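Local coordinates for protein isomaltose glucohydrolase (Kribbella flavida, PDB 5Z3E) that hydrolyses the alpha-1,6-glucosidic linkage of isomaltose from its non-reducing end, yielding beta-D-glucose and D-glucose inside the cell, at residues H46-I49 with T50-D54; A223-S227 with A228-A232; H303-A306 with A307-F310. The protein carries 1 engineered substitution. All coordinates share one frame; numbering follows the deposited sequence. Where two conformers were deposited one is given.

Contact 1 (H46-I49 with T50-D54); sequences HAVI and TRHQD
His46 O takes two hydrogen bonds from Thr50, one from the backbone N and one from the side-chain hydroxyl, OG1 lying 2.9 Å from His46 O. The two donors come from opposite faces of the carbonyl plane. Thr50 OG1 can fold back like this because it sits between its own backbone N and carbonyl carbon (chi1 59°). The same rotation turns the methyl CG2 to the imidazole of His46, 3.6 Å from His46 NE2, while OG1 lies over one face of that ring, offset toward the rim. The NE2 itself is hydrogen-bonded to Asp89, and the ring stacks on Tyr87.

Two residues on, Val48 O accepts from His52 N. His52 sets the edge of its ring against the same carbonyl, CD2 standing 3.1 Å from Val48 O, and in one of the two conformers of Val48 its CG2 meets that edge near the ring plane, 3.7 Å from His52 CD2. His52 NE2 stands over the centre of the Arg51 guanidinium, 3.1 Å above its plane, and Arg51 CD lies over the His52 ring; Arg51 NH1 binds a citrate, probably from the crystallisation liquor. Ile49 packs against helices 74-87 and 382-394. At the end of the helix the bonds from His52 N and Gln53 N to Ile49 O are weak, and Gln53 leaves helical geometry: this is the last turn of helix 32-52, with a threonine hydroxyl bonded back to the i-4 carbonyl.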
ATOM      1  N   HIS A  46       9.928 -14.577  -1.789  1.00 12.05           N
ATOM      2  CA  HIS A  46       8.827 -15.416  -2.218  1.00 12.43           C
ATOM      3  C   HIS A  46       8.548 -16.517  -1.210  1.00 12.69           C
ATOM      4  O   HIS A  46       7.389 -16.800  -0.867  1.00 12.98           O
ATOM      5  CB  HIS A  46       9.116 -16.002  -3.589  1.00 13.65           C
ATOM      6  CG  HIS A  46       8.150 -17.081  -3.965  1.00 13.06           C
ATOM      7  ND1 HIS A  46       8.430 -18.401  -3.821  1.00 15.69           N
ATOM      8  CD2 HIS A  46       6.885 -17.020  -4.450  1.00 13.68           C
ATOM      9  CE1 HIS A  46       7.372 -19.104  -4.183  1.00 16.15           C
ATOM     10  NE2 HIS A  46       6.425 -18.297  -4.584  1.00 14.27           N
ATOM     11  N   ALA A  47       9.599 -17.169  -0.700  1.00 13.27           N
ATOM     12  CA  ALA A  47       9.429 -18.269   0.220  1.00 14.93           C
ATOM     13  C   ALA A  47       8.796 -17.832   1.524  1.00 14.47           C
ATOM     14  O   ALA A  47       7.908 -18.516   2.034  1.00 15.17           O
ATOM     15  CB  ALA A  47      10.774 -18.962   0.475  1.00 17.71           C
ATOM     16  N   VAL A  48       9.225 -16.724   2.087  0.61 13.92           N
ATOM     17  CA  VAL A  48       8.724 -16.348   3.382  0.61 14.69           C
ATOM     18  C   VAL A  48       7.266 -15.845   3.279  0.61 13.33           C
ATOM     19  O   VAL A  48       6.461 -16.095   4.169  0.61 13.68           O
ATOM     20  CB  VAL A  48       9.710 -15.402   4.096  0.61 15.38           C
ATOM     21  CG1 VAL A  48       9.662 -14.031   3.471  0.61 13.78           C
ATOM     22  CG2 VAL A  48       9.431 -15.299   5.567  0.61 14.36           C
ATOM     23  N   ILE A  49       6.912 -15.191   2.175  1.00 11.91           N
ATOM     24  CA  ILE A  49       5.531 -14.769   1.978  1.00 11.55           C
ATOM     25  C   ILE A  49       4.622 -15.984   1.844  1.00 11.25           C
ATOM     26  O   ILE A  49       3.569 -16.087   2.485  1.00 12.13           O
ATOM     27  CB  ILE A  49       5.413 -13.842   0.749  1.00 10.87           C
ATOM     28  CG1 ILE A  49       6.038 -12.470   1.028  1.00 11.03           C
ATOM     29  CG2 ILE A  49       3.960 -13.701   0.331  1.00 10.93           C
ATOM     30  CD1 ILE A  49       6.323 -11.654  -0.208  1.00 10.84           C
ATOM     31  N   THR A  50       5.012 -16.926   1.003  1.00 11.56           N
ATOM     32  CA  THR A  50       4.138 -18.070   0.739  1.00 12.31           C
ATOM     33  C   THR A  50       4.095 -19.028   1.905  1.00 12.87           C
ATOM     34  O   THR A  50       3.055 -19.643   2.149  1.00 13.99           O
ATOM     35  CB  THR A  50       4.475 -18.771  -0.581  1.00 13.21           C
ATOM     36  OG1 THR A  50       5.831 -19.234  -0.561  1.00 14.19           O
ATOM     37  CG2 THR A  50       4.245 -17.871  -1.766  1.00 13.57           C
ATOM     38  N   ARG A  51       5.179 -19.143   2.671  1.00 13.00           N
ATOM     39  CA  ARG A  51       5.138 -20.008   3.836  1.00 14.48           C
ATOM     40  C   ARG A  51       4.176 -19.471   4.872  1.00 13.96           C
ATOM     41  O   ARG A  51       3.500 -20.244   5.548  1.00 16.40           O
ATOM     42  CB  ARG A  51       6.532 -20.106   4.454  1.00 19.05           C
ATOM     43  CG  ARG A  51       6.512 -21.090   5.584  1.00 31.36           C
ATOM     44  CD  ARG A  51       6.714 -20.559   6.954  1.00 46.32           C
ATOM     45  NE  ARG A  51       8.033 -19.917   7.104  1.00 37.61           N
ATOM     46  CZ  ARG A  51       8.568 -19.554   8.273  1.00 53.29           C
ATOM     47  NH1 ARG A  51       9.714 -18.836   8.290  1.00 50.93           N
ATOM     48  NH2 ARG A  51       8.023 -19.945   9.434  1.00 61.77           N
ATOM     49  N   HIS A  52       4.098 -18.159   5.020  1.00 12.38           N
ATOM     50  CA  HIS A  52       3.257 -17.557   6.045  1.00 12.46           C
ATOM     51  C   HIS A  52       1.833 -17.268   5.606  1.00 11.52           C
ATOM     52  O   HIS A  52       0.989 -16.930   6.434  1.00 12.66           O
ATOM     53  CB  HIS A  52       3.918 -16.301   6.604  1.00 13.84           C
ATOM     54  CG  HIS A  52       5.069 -16.575   7.484  1.00 15.57           C
ATOM     55  ND1 HIS A  52       4.915 -17.150   8.714  1.00 19.18           N
ATOM     56  CD2 HIS A  52       6.380 -16.410   7.270  1.00 19.32           C
ATOM     57  CE1 HIS A  52       6.110 -17.292   9.245  1.00 24.36           C
ATOM     58  NE2 HIS A  52       7.013 -16.847   8.399  1.00 22.67           N
ATOM     59  N   GLN A  53       1.558 -17.356   4.310  1.00 11.66           N
ATOM     60  CA  GLN A  53       0.187 -17.191   3.834  1.00 11.07           C
ATOM     61  C   GLN A  53      -0.731 -18.150   4.591  1.00 11.30           C
ATOM     62  O   GLN A  53      -0.425 -19.319   4.769  1.00 13.12           O
ATOM     63  CB  GLN A  53       0.130 -17.441   2.343  1.00 11.24           C
ATOM     64  CG  GLN A  53      -1.224 -17.158   1.702  1.00 10.82           C
ATOM     65  CD  GLN A  53      -1.161 -17.176   0.193  1.00 10.33           C
ATOM     66  OE1 GLN A  53      -0.247 -17.759  -0.397  1.00 11.48           O
ATOM     67  NE2 GLN A  53      -2.131 -16.544  -0.448  1.00  9.81           N
ATOM     68  N   ASP A  54      -1.855 -17.639   5.089  1.00 11.05           N
ATOM     69  CA  ASP A  54      -2.815 -18.429   5.841  1.00 12.11           C
ATOM     70  C   ASP A  54      -3.433 -19.460   4.943  1.00 12.70           C
ATOM     71  O   ASP A  54      -3.571 -19.246   3.710  1.00 12.76           O
ATOM     72  CB  ASP A  54      -3.868 -17.535   6.486  1.00 12.46           C
ATOM     73  CG  ASP A  54      -4.853 -18.330   7.335  1.00 13.76           C
ATOM     74  OD1 ASP A  54      -4.445 -18.837   8.403  1.00 15.00           O
ATOM     75  OD2 ASP A  54      -6.018 -18.489   6.915  1.00 13.84           O
TER

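Contact 2 (A223-S227 with A228-A232); sequences AALRS and APWSA
Two type I beta turns follow one another here, Leu225 to Ala228 and Ala228 to Ser231, sharing Ala228. The first is closed by Ala228 N, 3.0 Å from Leu225 O and nearly straight at 165°. The second is closed by Ser231 N, 3.0 Å from Ala228 O. A water links the start of the first turn to the end of the second: it donates to Leu225 O and accepts from Ser231 OG, 2.7 Å away.

Among the side chains, Trp230 folds its indole back over the turn. Its CG lies between the backbone N and the carbonyl carbon (chi1 43°), which lays one ring face over the methyl of Ala228, CB standing 3.4 Å from the ring plane. The far rim then reaches Leu225, whose CD1 meets the indole edge near its plane, 3.9 Å from Trp230 CH2. The indole NE1 is hydrogen-bonded to Asp179 of helix 175-188, and Val219 of helix 206-220 touches both Leu225 and Trp230. Arg226 and Ser227 lie on the exposed side. Such a double turn, with Leu225, Ala228 and Trp230 buried, forms most of the connection from helix 206-220 and leads into helix 231-248.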
ATOM      1  N   ALA A 223     -10.959  -3.378 -19.770  1.00  9.80           N
ATOM      2  CA  ALA A 223     -11.877  -3.792 -20.816  1.00 10.53           C
ATOM      3  C   ALA A 223     -12.834  -4.887 -20.346  1.00 10.68           C
ATOM      4  O   ALA A 223     -13.999  -4.917 -20.744  1.00 11.45           O
ATOM      5  CB  ALA A 223     -11.111  -4.247 -22.053  1.00 13.09           C
ATOM      6  N   ALA A 224     -12.355  -5.810 -19.511  1.00 10.35           N
ATOM      7  CA  ALA A 224     -13.208  -6.879 -19.011  1.00 10.99           C
ATOM      8  C   ALA A 224     -14.377  -6.342 -18.193  1.00 10.12           C
ATOM      9  O   ALA A 224     -15.376  -7.050 -18.013  1.00 11.70           O
ATOM     10  CB  ALA A 224     -12.412  -7.877 -18.190  1.00 12.36           C
ATOM     11  N   LEU A 225     -14.242  -5.126 -17.663  1.00  9.18           N
ATOM     12  CA  LEU A 225     -15.239  -4.499 -16.811  1.00  9.29           C
ATOM     13  C   LEU A 225     -16.017  -3.391 -17.509  1.00  9.11           C
ATOM     14  O   LEU A 225     -16.699  -2.601 -16.864  1.00  9.79           O
ATOM     15  CB  LEU A 225     -14.561  -3.989 -15.526  1.00  8.68           C
ATOM     16  CG  LEU A 225     -13.863  -5.087 -14.716  1.00  9.17           C
ATOM     17  CD1 LEU A 225     -13.019  -4.503 -13.582  1.00  9.60           C
ATOM     18  CD2 LEU A 225     -14.849  -6.111 -14.170  1.00 10.97           C
ATOM     19  N   ARG A 226     -15.945  -3.351 -18.842  1.00  9.54           N
ATOM     20  CA  ARG A 226     -16.542  -2.280 -19.641  1.00 10.10           C
ATOM     21  C   ARG A 226     -18.032  -2.141 -19.464  1.00 10.47           C
ATOM     22  O   ARG A 226     -18.582  -1.054 -19.681  1.00 11.52           O
ATOM     23  CB  ARG A 226     -16.196  -2.478 -21.126  1.00 11.67           C
ATOM     24  CG  ARG A 226     -16.751  -3.749 -21.745  1.00 13.11           C
ATOM     25  CD  ARG A 226     -16.094  -4.035 -23.098  1.00 17.88           C
ATOM     26  NE  ARG A 226     -16.824  -3.357 -24.131  1.00 16.89           N
ATOM     27  CZ  ARG A 226     -16.373  -3.194 -25.373  1.00 16.09           C
ATOM     28  NH1 ARG A 226     -15.162  -3.644 -25.711  1.00 20.30           N
ATOM     29  NH2 ARG A 226     -17.176  -2.587 -26.245  1.00 16.87           N
ATOM     30  N   SER A 227     -18.721  -3.227 -19.105  1.00  9.70           N
ATOM     31  CA  SER A 227     -20.159  -3.194 -18.985  1.00 10.29           C
ATOM     32  C   SER A 227     -20.633  -3.090 -17.542  1.00 10.25           C
ATOM     33  O   SER A 227     -21.831  -3.121 -17.276  1.00 11.97           O
ATOM     34  CB  SER A 227     -20.807  -4.414 -19.653  1.00 11.85           C
ATOM     35  OG  SER A 227     -20.425  -4.530 -21.004  1.00 13.81           O
ATOM     36  N   ALA A 228     -19.707  -2.942 -16.594  1.00 10.11           N
ATOM     37  CA  ALA A 228     -20.121  -2.822 -15.210  1.00  9.89           C
ATOM     38  C   ALA A 228     -20.969  -1.574 -15.041  1.00  9.53           C
ATOM     39  O   ALA A 228     -20.695  -0.535 -15.653  1.00  9.99           O
ATOM     40  CB  ALA A 228     -18.913  -2.744 -14.303  1.00 10.61           C
ATOM     41  N   PRO A 229     -21.989  -1.619 -14.176  1.00 10.02           N
ATOM     42  CA  PRO A 229     -22.856  -0.445 -14.029  1.00 10.43           C
ATOM     43  C   PRO A 229     -22.143   0.801 -13.546  1.00  9.24           C
ATOM     44  O   PRO A 229     -22.569   1.914 -13.834  1.00 10.99           O
ATOM     45  CB  PRO A 229     -23.928  -0.906 -13.018  1.00 13.45           C
ATOM     46  CG  PRO A 229     -23.444  -2.123 -12.521  1.00 20.75           C
ATOM     47  CD  PRO A 229     -22.465  -2.767 -13.393  1.00 12.32           C
ATOM     48  N   TRP A 230     -21.052   0.620 -12.821  1.00  8.41           N
ATOM     49  CA  TRP A 230     -20.254   1.686 -12.242  1.00  8.05           C
ATOM     50  C   TRP A 230     -19.096   2.118 -13.131  1.00  7.32           C
ATOM     51  O   TRP A 230     -18.291   2.960 -12.707  1.00  7.64           O
ATOM     52  CB  TRP A 230     -19.748   1.257 -10.853  1.00  8.02           C
ATOM     53  CG  TRP A 230     -19.242  -0.159 -10.767  1.00  7.85           C
ATOM     54  CD1 TRP A 230     -19.852  -1.183 -10.100  1.00  9.06           C
ATOM     55  CD2 TRP A 230     -18.056  -0.721 -11.348  1.00  7.30           C
ATOM     56  NE1 TRP A 230     -19.120  -2.323 -10.189  1.00  9.30           N
ATOM     57  CE2 TRP A 230     -18.010  -2.082 -10.951  1.00  8.20           C
ATOM     58  CE3 TRP A 230     -17.016  -0.230 -12.131  1.00  7.56           C
ATOM     59  CZ2 TRP A 230     -16.985  -2.934 -11.335  1.00  9.00           C
ATOM     60  CZ3 TRP A 230     -16.006  -1.083 -12.514  1.00  8.67           C
ATOM     61  CH2 TRP A 230     -16.001  -2.423 -12.108  1.00  9.06           C
ATOM     62  N   SER A 231     -18.977   1.587 -14.350  1.00  7.87           N
ATOM     63  CA  SER A 231     -17.807   1.850 -15.168  1.00  8.22           C
ATOM     64  C   SER A 231     -17.500   3.348 -15.307  1.00  7.79           C
ATOM     65  O   SER A 231     -16.398   3.799 -14.998  1.00  8.51           O
ATOM     66  CB  SER A 231     -17.974   1.206 -16.546  1.00  9.71           C
ATOM     67  OG  SER A 231     -16.899   1.520 -17.384  1.00 10.46           O
ATOM     68  N   ALA A 232     -18.445   4.117 -15.824  1.00  8.08           N
ATOM     69  CA  ALA A 232     -18.206   5.542 -16.028  1.00  8.41           C
ATOM     70  C   ALA A 232     -17.973   6.262 -14.717  1.00  7.40           C
ATOM     71  O   ALA A 232     -17.120   7.162 -14.618  1.00  7.91           O
ATOM     72  CB  ALA A 232     -19.395   6.163 -16.769  1.00 10.22           C
TER
HETATM   73  O   HOH W   1     -15.187  -0.237 -16.204  1.00 10.66           O

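Contact 3 (H303-A306 with A307-F310); sequences HRFA and ADVF
Arg304 grips Asp308 in a side-on, bidentate salt bridge across a type I beta turn from Phe305 to Asp308, in the loop between strands 301-302 and 315-316. Arg304 NE lies 2.9 Å from Asp308 OD2 and Arg304 NH2 lies 2.9 Å from Asp308 OD1, the second bond almost straight at 177°. Both oxygens are close to the guanidinium plane, yet the carboxylate is turned 36° against it, so NE meets OD2 from above the carboxylate plane.

The aspartate is held from further sides. Its CB packs over one face of the Phe305 ring, a CH-pi contact with CB 3.6 Å from the centroid, and the carboxylate stacks on that ring. With CG anti to the backbone N (chi1 -171°), the acid also receives Phe310 N at OD1, an Asx turn. Phe310 CD2 lies over the guanidinium face, 3.5 Å from Arg304 NH2.

Outward, Trp197 meets Phe305 and Arg304, and Trp370 packs edge-to-face with Phe310. The side chain of Phe305 is about 5 Å from that of Asp195, a predicted proton acceptor. A water bridges the two segments, accepting from Arg304 N at 2.9 Å and donating to Asp308 OD2 at 2.8 Å.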
ATOM      1  N   HIS A 303      12.180   7.753   5.797  1.00 10.02           N
ATOM      2  CA  HIS A 303      11.306   7.963   6.933  1.00 10.18           C
ATOM      3  C   HIS A 303       9.856   8.192   6.483  1.00  9.64           C
ATOM      4  O   HIS A 303       9.590   8.606   5.351  1.00 10.05           O
ATOM      5  CB  HIS A 303      11.766   9.203   7.713  1.00 11.39           C
ATOM      6  CG  HIS A 303      13.099   9.047   8.388  1.00 11.64           C
ATOM      7  ND1 HIS A 303      13.270   8.198   9.449  1.00 13.46           N
ATOM      8  CD2 HIS A 303      14.272   9.677   8.200  1.00 13.51           C
ATOM      9  CE1 HIS A 303      14.511   8.283   9.882  1.00 13.94           C
ATOM     10  NE2 HIS A 303      15.149   9.185   9.163  1.00 14.50           N
ATOM     11  N   ARG A 304       8.929   7.972   7.398  1.00 10.12           N
ATOM     12  CA  ARG A 304       7.511   8.148   7.087  1.00 10.00           C
ATOM     13  C   ARG A 304       7.107   9.615   7.040  1.00 10.60           C
ATOM     14  O   ARG A 304       6.476  10.074   6.091  1.00 10.64           O
ATOM     15  CB  ARG A 304       6.627   7.376   8.065  1.00 10.58           C
ATOM     16  CG  ARG A 304       6.950   5.895   8.148  1.00 10.46           C
ATOM     17  CD  ARG A 304       5.888   5.060   8.794  1.00 10.87           C
ATOM     18  NE  ARG A 304       5.680   5.472  10.186  1.00 12.61           N
ATOM     19  CZ  ARG A 304       4.716   4.989  10.971  1.00 13.62           C
ATOM     20  NH1 ARG A 304       3.896   4.052  10.517  1.00 12.41           N
ATOM     21  NH2 ARG A 304       4.559   5.453  12.185  1.00 16.87           N
ATOM     22  N   PHE A 305       7.420  10.372   8.104  1.00 11.83           N
ATOM     23  CA  PHE A 305       7.009  11.761   8.211  1.00 13.54           C
ATOM     24  C   PHE A 305       7.823  12.378   9.368  1.00 14.20           C
ATOM     25  O   PHE A 305       8.277  11.669  10.239  1.00 14.93           O
ATOM     26  CB  PHE A 305       5.444  11.909   8.480  1.00 14.69           C
ATOM     27  CG  PHE A 305       4.898  11.059   9.613  1.00 16.15           C
ATOM     28  CD1 PHE A 305       4.469   9.791   9.377  1.00 15.54           C
ATOM     29  CD2 PHE A 305       4.719  11.589  10.929  1.00 17.66           C
ATOM     30  CE1 PHE A 305       3.997   9.008  10.383  1.00 18.27           C
ATOM     31  CE2 PHE A 305       4.216  10.740  11.920  1.00 20.87           C
ATOM     32  CZ  PHE A 305       3.885   9.478  11.687  1.00 18.48           C
ATOM     33  N   ALA A 306       7.965  13.691   9.356  1.00 16.16           N
ATOM     34  CA  ALA A 306       8.899  14.372  10.280  1.00 16.91           C
ATOM     35  C   ALA A 306       8.604  14.128  11.782  1.00 18.45           C
ATOM     36  O   ALA A 306       9.546  14.036  12.539  1.00 18.64           O
ATOM     37  CB  ALA A 306       8.933  15.830   9.981  1.00 19.61           C
ATOM     38  N   ALA A 307       7.321  14.062  12.189  1.00 18.85           N
ATOM     39  CA  ALA A 307       6.945  13.824  13.620  1.00 19.84           C
ATOM     40  C   ALA A 307       6.888  12.415  14.107  1.00 21.09           C
ATOM     41  O   ALA A 307       6.555  12.113  15.234  1.00 22.38           O
ATOM     42  CB  ALA A 307       5.584  14.487  13.869  1.00 21.76           C
ATOM     43  N   ASP A 308       7.317  11.520  13.188  1.00 18.30           N
ATOM     44  CA  ASP A 308       7.115  10.135  13.503  1.00 19.24           C
ATOM     45  C   ASP A 308       7.962   9.752  14.727  1.00 20.76           C
ATOM     46  O   ASP A 308       9.193   9.867  14.677  1.00 21.05           O
ATOM     47  CB  ASP A 308       7.477   9.362  12.272  1.00 17.45           C
ATOM     48  CG  ASP A 308       7.120   7.905  12.375  1.00 16.31           C
ATOM     49  OD1 ASP A 308       6.335   7.527  13.288  1.00 19.24           O
ATOM     50  OD2 ASP A 308       7.582   7.134  11.513  1.00 14.11           O
ATOM     51  N   VAL A 309       7.268   9.277  15.758  1.00 22.99           N
ATOM     52  CA  VAL A 309       7.926   8.812  16.968  1.00 25.49           C
ATOM     53  C   VAL A 309       7.813   7.303  17.144  1.00 22.72           C
ATOM     54  O   VAL A 309       8.316   6.730  18.112  1.00 25.06           O
ATOM     55  CB  VAL A 309       7.365   9.520  18.228  1.00 27.19           C
ATOM     56  CG1 VAL A 309       7.672  11.009  18.177  1.00 29.06           C
ATOM     57  CG2 VAL A 309       5.889   9.294  18.347  1.00 27.96           C
ATOM     58  N   PHE A 310       7.137   6.651  16.175  1.00 22.33           N
ATOM     59  CA  PHE A 310       6.895   5.245  16.277  1.00 21.79           C
ATOM     60  C   PHE A 310       8.231   4.517  16.160  1.00 20.86           C
ATOM     61  O   PHE A 310       8.906   4.624  15.127  1.00 20.11           O
ATOM     62  CB  PHE A 310       5.885   4.849  15.202  1.00 21.33           C
ATOM     63  CG  PHE A 310       5.523   3.393  15.158  1.00 19.67           C
ATOM     64  CD1 PHE A 310       4.891   2.768  16.237  1.00 21.78           C
ATOM     65  CD2 PHE A 310       5.753   2.663  13.994  1.00 19.14           C
ATOM     66  CE1 PHE A 310       4.490   1.440  16.131  1.00 22.75           C
ATOM     67  CE2 PHE A 310       5.364   1.318  13.904  1.00 20.43           C
ATOM     68  CZ  PHE A 310       4.720   0.712  14.970  1.00 20.98           C
TER
HETATM   69  O   HOH W   2       9.914   7.370  10.053  1.00 12.87           O

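How the contacts relate
All three contacts are local, each within one continuous stretch, and none touches another; the closest pair, contacts 1 and 3, has nearest atoms about 19 Å apart. Contact 1 ends a helix and contact 2 joins two, whereas contact 3 is a loop between short strands. Each is partly buried, but the centre of contact 2 lies farthest from the chain's centre, about 24 Å, on the opposite side of that centre from contact 3. Backbone carbonyls dominate the polar chemistry of contacts 1 and 2, while contact 3 rests on a charged pair framed by aromatic rings. Contact 3 alone lies near probable catalytic positions: Phe305 is near Asp195, and Phe310 is near the engineered Ala355.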